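Local coordinates for protein 373aa long hypothetical citrate synthase (Sulfolobus tokodaii, PDB 1VGP) that is a hypothetical member of the citrate synthase family, a mainly helical protein present as a two-chain assembly, at residues N163-K168 / A271-E276; K168-T173 / Y318-E323. All coordinates share one frame; numbering follows the deposited sequence.

Interaction 1: residues N163-K168 / A271-E276; sequences NEIKSK and AKLLAE
Lys166, which touches Leu274 across the contact, sends its backbone N to Asn163 O in a weak bond of 3.2 Å. Ser167 N also reaches Asn163 O, again weakly, at 3.4 Å. That carbonyl therefore has two backbone donors in the first turn of helix 164-175, with Asn163 at the N-cap position. No hydrogen bond crosses between 163-168 and 271-276, and the contact is apolar. Its hub is the methyl Leu274 CD2. Ile165 CD1 lies 3.9 Å from Leu274 CD2, and the two side chains run past each other in opposite directions. Ile165 CG1 sits between the backbone N and the carbonyl carbon (chi1 78°). From there the chain extends, and CD1 leads toward the other helix. Ile165 CD1 also lies near Leu273, 4.4 Å from Leu273 CD2. Lys166 takes part through the foot of its chain: Lys166 CG is 3.9 Å from Leu274 CD2, and the two side chains meet at a slant. Leu274 CD2 is thus touched by two residues of one helical turn. Segments 164-168 and 271-276 run nearly antiparallel, at 148°, with their axes 10.5 Å apart. They meet through side chains: the ends of Ile165 and Leu274 and the CG of Lys166. Ile165 and Leu273 are partly open to solvent, while Leu274 is buried. Leu274 also packs on Val316 and Ser319 of helix 309-319. Helix 149-158 meets Lys166 through Leu154 and Tyr158. Helix 281-300 covers another face of 271-276, where Tyr286 packs on Ala275.

Interaction 2: residues K168-T173 / Y318-E323; sequences KAMDVT and YSLGFE
Met170 SD is the centre of the tight part, 3.9 Å from Leu320 CD1 and 4.2 Å from Phe322 CE1. Leu320 also approaches the helix backbone, with CD1 4.0 Å from Met170 CA. The sulfur meets the Phe322 ring at its edge, 76° off the ring normal, in a Met-aromatic contact. Met170 CG stands anti to the backbone N (chi1 -177°), and a bend at chi2 (64°) turns the sulfur toward the ring. All three residues are buried. Within helix 164-175, beside the Met170 cluster, Thr173 OG1 donates to Ala169 O over 2.6 Å, from above the carbonyl plane. Thr173 N reaches that oxygen from the opposite face, so the oxygen is gripped twice. The margin is looser: Ala169 and Thr173 point toward 318-323 without close contact, and the partly exposed Gly321 and Glu323 stand clear of 168-173. Gly321, with positive phi, ends helix 309-319 in a Schellman motif; Leu320 before it and Phe322 after it both point toward 168-173. Tyr158 hydrogen-bonds to Leu320 O. Helix 149-158 adds Phe153 and Leu154 to the Met170 cluster, helix 327-346 adds Val330, and Tyr270 of helix 262-278 covers Ala169.

Overall arrangement
Both interactions use helix 164-175 and share Lys168, and their centres lie about 8 Å apart. Interaction 1 sits at the start of that helix, its centre about 20 Å from the centre of the chain, and is partly buried. Interaction 2 lies further along, its centre about 13 Å from the centre of the chain, and its touching residues are all buried. The first pairs two helices through aliphatic methyls and a lysine methylene. The second sets a helix against a helix end, with a sulfur and an aromatic ring. They join directly: Leu274 of interaction 1 packs on Ala169, Ser319 and Leu320 of interaction 2. Helices 164-175, 262-278 and 309-319 thus form one continuous packed group.

Interaction 1: residues N163-K168 / A271-E276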
loop_
_atom_site.group_PDB
_atom_site.type_symbol
_atom_site.label_atom_id
_atom_site.label_comp_id
_atom_site.label_asym_id
_atom_site.label_seq_id
_atom_site.Cartn_x
_atom_site.Cartn_y
_atom_site.Cartn_z
ATOM N N ASN A 163 -33.230 13.574 -6.738
ATOM C CA ASN A 163 -33.691 14.955 -6.692
ATOM C C ASN A 163 -32.512 15.884 -6.457
ATOM O O ASN A 163 -31.452 15.454 -6.011
ATOM C CB ASN A 163 -34.749 15.144 -5.604
ATOM C CG ASN A 163 -34.167 15.084 -4.200
ATOM O OD1 ASN A 163 -34.471 14.199 -3.432
ATOM N ND2 ASN A 163 -33.329 16.067 -3.863
ATOM N N GLU A 164 -32.690 17.164 -6.746
ATOM C CA GLU A 164 -31.547 18.048 -6.839
ATOM C C GLU A 164 -30.884 18.399 -5.512
ATOM O O GLU A 164 -29.704 18.738 -5.500
ATOM C CB GLU A 164 -31.930 19.328 -7.576
ATOM C CG GLU A 164 -31.244 19.457 -8.921
ATOM C CD GLU A 164 -32.123 19.021 -10.072
ATOM O OE1 GLU A 164 -31.587 18.742 -11.166
ATOM O OE2 GLU A 164 -33.356 18.962 -9.881
ATOM N N ILE A 165 -31.613 18.327 -4.398
ATOM C CA ILE A 165 -30.984 18.629 -3.116
ATOM C C ILE A 165 -30.049 17.491 -2.737
ATOM O O ILE A 165 -28.990 17.704 -2.146
ATOM C CB ILE A 165 -32.006 18.851 -1.954
ATOM C CG1 ILE A 165 -32.528 17.513 -1.459
ATOM C CG2 ILE A 165 -33.156 19.743 -2.402
ATOM C CD1 ILE A 165 -33.380 17.615 -0.217
ATOM N N LYS A 166 -30.437 16.276 -3.098
ATOM C CA LYS A 166 -29.643 15.105 -2.752
ATOM C C LYS A 166 -28.301 15.107 -3.483
ATOM O O LYS A 166 -27.265 14.803 -2.897
ATOM C CB LYS A 166 -30.429 13.836 -3.077
ATOM C CG LYS A 166 -31.464 13.489 -2.032
ATOM C CD LYS A 166 -31.899 12.049 -2.169
ATOM C CE LYS A 166 -33.002 11.706 -1.171
ATOM N NZ LYS A 166 -34.237 11.201 -1.858
ATOM N N SER A 167 -28.327 15.456 -4.764
ATOM C CA SER A 167 -27.115 15.436 -5.567
ATOM C C SER A 167 -26.234 16.647 -5.269
ATOM O O SER A 167 -25.023 16.598 -5.446
ATOM C CB SER A 167 -27.474 15.409 -7.048
ATOM O OG SER A 167 -28.393 16.452 -7.349
ATOM N N LYS A 168 -26.848 17.738 -4.828
ATOM C CA LYS A 168 -26.103 18.900 -4.356
ATOM C C LYS A 168 -25.313 18.488 -3.127
ATOM O O LYS A 168 -24.096 18.700 -3.041
ATOM C CB LYS A 168 -27.056 20.027 -3.967
ATOM C CG LYS A 168 -26.530 21.410 -4.255
ATOM C CD LYS A 168 -25.142 21.652 -3.687
ATOM C CE LYS A 168 -24.769 23.140 -3.803
ATOM N NZ LYS A 168 -23.370 23.397 -4.247
ATOM N N ALA A 271 -27.193 18.157 6.189
ATOM C CA ALA A 271 -27.680 17.161 7.128
ATOM C C ALA A 271 -29.093 17.571 7.537
ATOM O O ALA A 271 -30.045 16.805 7.433
ATOM C CB ALA A 271 -26.772 17.111 8.345
ATOM N N LYS A 272 -29.207 18.812 7.981
ATOM C CA LYS A 272 -30.473 19.385 8.385
ATOM C C LYS A 272 -31.517 19.365 7.261
ATOM O O LYS A 272 -32.651 18.938 7.483
ATOM C CB LYS A 272 -30.225 20.801 8.866
ATOM C CG LYS A 272 -31.408 21.475 9.505
ATOM C CD LYS A 272 -31.037 22.903 9.868
ATOM C CE LYS A 272 -31.971 23.479 10.904
ATOM N NZ LYS A 272 -32.748 24.626 10.369
ATOM N N LEU A 273 -31.153 19.819 6.059
ATOM C CA LEU A 273 -32.118 19.873 4.956
ATOM C C LEU A 273 -32.619 18.485 4.580
ATOM O O LEU A 273 -33.822 18.262 4.482
ATOM C CB LEU A 273 -31.507 20.527 3.715
ATOM C CG LEU A 273 -32.437 21.439 2.887
ATOM C CD1 LEU A 273 -31.833 21.640 1.507
ATOM C CD2 LEU A 273 -33.831 20.848 2.775
ATOM N N LEU A 274 -31.691 17.559 4.367
ATOM C CA LEU A 274 -32.039 16.194 3.995
ATOM C C LEU A 274 -32.945 15.565 5.052
ATOM O O LEU A 274 -33.993 14.991 4.734
ATOM C CB LEU A 274 -30.772 15.351 3.845
ATOM C CG LEU A 274 -29.908 15.634 2.612
ATOM C CD1 LEU A 274 -28.587 14.867 2.695
ATOM C CD2 LEU A 274 -30.676 15.232 1.374
ATOM N N ALA A 275 -32.534 15.691 6.310
ATOM C CA ALA A 275 -33.268 15.108 7.417
ATOM C C ALA A 275 -34.701 15.601 7.426
ATOM O O ALA A 275 -35.635 14.803 7.483
ATOM C CB ALA A 275 -32.600 15.454 8.734
ATOM N N GLU A 276 -34.884 16.914 7.375
ATOM C CA GLU A 276 -36.216 17.455 7.532
ATOM C C GLU A 276 -37.066 17.240 6.280
ATOM O O GLU A 276 -38.289 17.364 6.310
ATOM C CB GLU A 276 -36.157 18.943 7.927
ATOM C CG GLU A 276 -35.431 19.860 6.973
ATOM C CD GLU A 276 -35.074 21.202 7.613
ATOM O OE1 GLU A 276 -34.596 22.098 6.888
ATOM O OE2 GLU A 276 -35.266 21.360 8.841
#

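Interaction 2: residues K168-T173 / Y318-E323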
loop_
_atom_site.group_PDB
_atom_site.type_symbol
_atom_site.label_atom_id
_atom_site.label_comp_id
_atom_site.label_asym_id
_atom_site.label_seq_id
_atom_site.Cartn_x
_atom_site.Cartn_y
_atom_site.Cartn_z
ATOM N N LYS A 168 -26.848 17.738 -4.828
ATOM C CA LYS A 168 -26.103 18.900 -4.356
ATOM C C LYS A 168 -25.313 18.488 -3.127
ATOM O O LYS A 168 -24.096 18.700 -3.041
ATOM C CB LYS A 168 -27.056 20.027 -3.967
ATOM C CG LYS A 168 -26.530 21.410 -4.255
ATOM C CD LYS A 168 -25.142 21.652 -3.687
ATOM C CE LYS A 168 -24.769 23.140 -3.803
ATOM N NZ LYS A 168 -23.370 23.397 -4.247
ATOM N N ALA A 169 -26.046 17.895 -2.185
ATOM C CA ALA A 169 -25.512 17.422 -0.923
ATOM C C ALA A 169 -24.399 16.418 -1.166
ATOM O O ALA A 169 -23.348 16.474 -0.527
ATOM C CB ALA A 169 -26.622 16.787 -0.094
ATOM N N MET A 170 -24.626 15.499 -2.094
ATOM C CA MET A 170 -23.598 14.525 -2.417
ATOM C C MET A 170 -22.366 15.266 -2.922
ATOM O O MET A 170 -21.238 14.981 -2.511
ATOM C CB MET A 170 -24.105 13.552 -3.484
ATOM C CG MET A 170 -23.111 12.453 -3.838
ATOM S SD MET A 170 -22.758 11.341 -2.454
ATOM C CE MET A 170 -21.283 10.596 -3.023
ATOM N N ASP A 171 -22.599 16.228 -3.806
ATOM C CA ASP A 171 -21.520 16.938 -4.464
ATOM C C ASP A 171 -20.692 17.725 -3.445
ATOM O O ASP A 171 -19.453 17.669 -3.435
ATOM C CB ASP A 171 -22.092 17.892 -5.521
ATOM C CG ASP A 171 -21.031 18.397 -6.484
ATOM O OD1 ASP A 171 -20.419 17.560 -7.161
ATOM O OD2 ASP A 171 -20.799 19.618 -6.561
ATOM N N VAL A 172 -21.379 18.459 -2.577
ATOM C CA VAL A 172 -20.669 19.252 -1.604
ATOM C C VAL A 172 -19.980 18.308 -0.620
ATOM O O VAL A 172 -18.867 18.580 -0.178
ATOM C CB VAL A 172 -21.622 20.229 -0.876
ATOM C CG1 VAL A 172 -22.842 19.502 -0.417
ATOM C CG2 VAL A 172 -20.926 20.865 0.308
ATOM N N THR A 173 -20.615 17.183 -0.304
ATOM C CA THR A 173 -20.027 16.232 0.633
ATOM C C THR A 173 -18.710 15.678 0.106
ATOM O O THR A 173 -17.720 15.554 0.848
ATOM C CB THR A 173 -20.959 15.038 0.919
ATOM O OG1 THR A 173 -22.170 15.492 1.528
ATOM C CG2 THR A 173 -20.274 14.053 1.859
ATOM N N TYR A 318 -26.102 8.504 5.371
ATOM C CA TYR A 318 -27.253 7.683 5.711
ATOM C C TYR A 318 -28.461 8.159 4.904
ATOM O O TYR A 318 -29.051 7.386 4.155
ATOM C CB TYR A 318 -27.517 7.798 7.212
ATOM C CG TYR A 318 -28.449 6.755 7.794
ATOM C CD1 TYR A 318 -29.647 7.137 8.401
ATOM C CD2 TYR A 318 -28.120 5.393 7.779
ATOM C CE1 TYR A 318 -30.494 6.203 8.982
ATOM C CE2 TYR A 318 -28.961 4.445 8.359
ATOM C CZ TYR A 318 -30.146 4.857 8.960
ATOM O OH TYR A 318 -31.003 3.951 9.548
ATOM N N SER A 319 -28.810 9.435 5.036
ATOM C CA SER A 319 -29.925 9.988 4.280
ATOM C C SER A 319 -29.802 9.741 2.790
ATOM O O SER A 319 -30.808 9.688 2.087
ATOM C CB SER A 319 -30.041 11.488 4.509
ATOM O OG SER A 319 -29.789 11.798 5.858
ATOM N N LEU A 320 -28.576 9.615 2.299
ATOM C CA LEU A 320 -28.358 9.537 0.862
ATOM C C LEU A 320 -28.440 8.090 0.365
ATOM O O LEU A 320 -28.263 7.819 -0.824
ATOM C CB LEU A 320 -26.996 10.148 0.508
ATOM C CG LEU A 320 -26.955 11.675 0.530
ATOM C CD1 LEU A 320 -25.565 12.174 0.186
ATOM C CD2 LEU A 320 -27.959 12.220 -0.468
ATOM N N GLY A 321 -28.712 7.165 1.279
ATOM C CA GLY A 321 -29.009 5.806 0.872
ATOM C C GLY A 321 -27.846 4.837 0.981
ATOM O O GLY A 321 -27.918 3.720 0.468
ATOM N N PHE A 322 -26.770 5.248 1.641
ATOM C CA PHE A 322 -25.642 4.350 1.838
ATOM C C PHE A 322 -25.776 3.635 3.162
ATOM O O PHE A 322 -26.350 4.158 4.115
ATOM C CB PHE A 322 -24.323 5.112 1.834
ATOM C CG PHE A 322 -23.957 5.679 0.504
ATOM C CD1 PHE A 322 -24.219 7.014 0.208
ATOM C CD2 PHE A 322 -23.306 4.893 -0.446
ATOM C CE1 PHE A 322 -23.833 7.565 -1.011
ATOM C CE2 PHE A 322 -22.914 5.436 -1.673
ATOM C CZ PHE A 322 -23.176 6.774 -1.957
ATOM N N GLU A 323 -25.230 2.432 3.221
ATOM C CA GLU A 323 -25.164 1.718 4.477
ATOM C C GLU A 323 -23.831 2.043 5.133
ATOM O O GLU A 323 -22.824 2.297 4.462
ATOM C CB GLU A 323 -25.355 0.229 4.213
ATOM C CG GLU A 323 -26.415 -0.032 3.135
ATOM C CD GLU A 323 -27.353 -1.171 3.469
ATOM O OE1 GLU A 323 -28.197 -1.517 2.606
ATOM O OE2 GLU A 323 -27.250 -1.725 4.589
#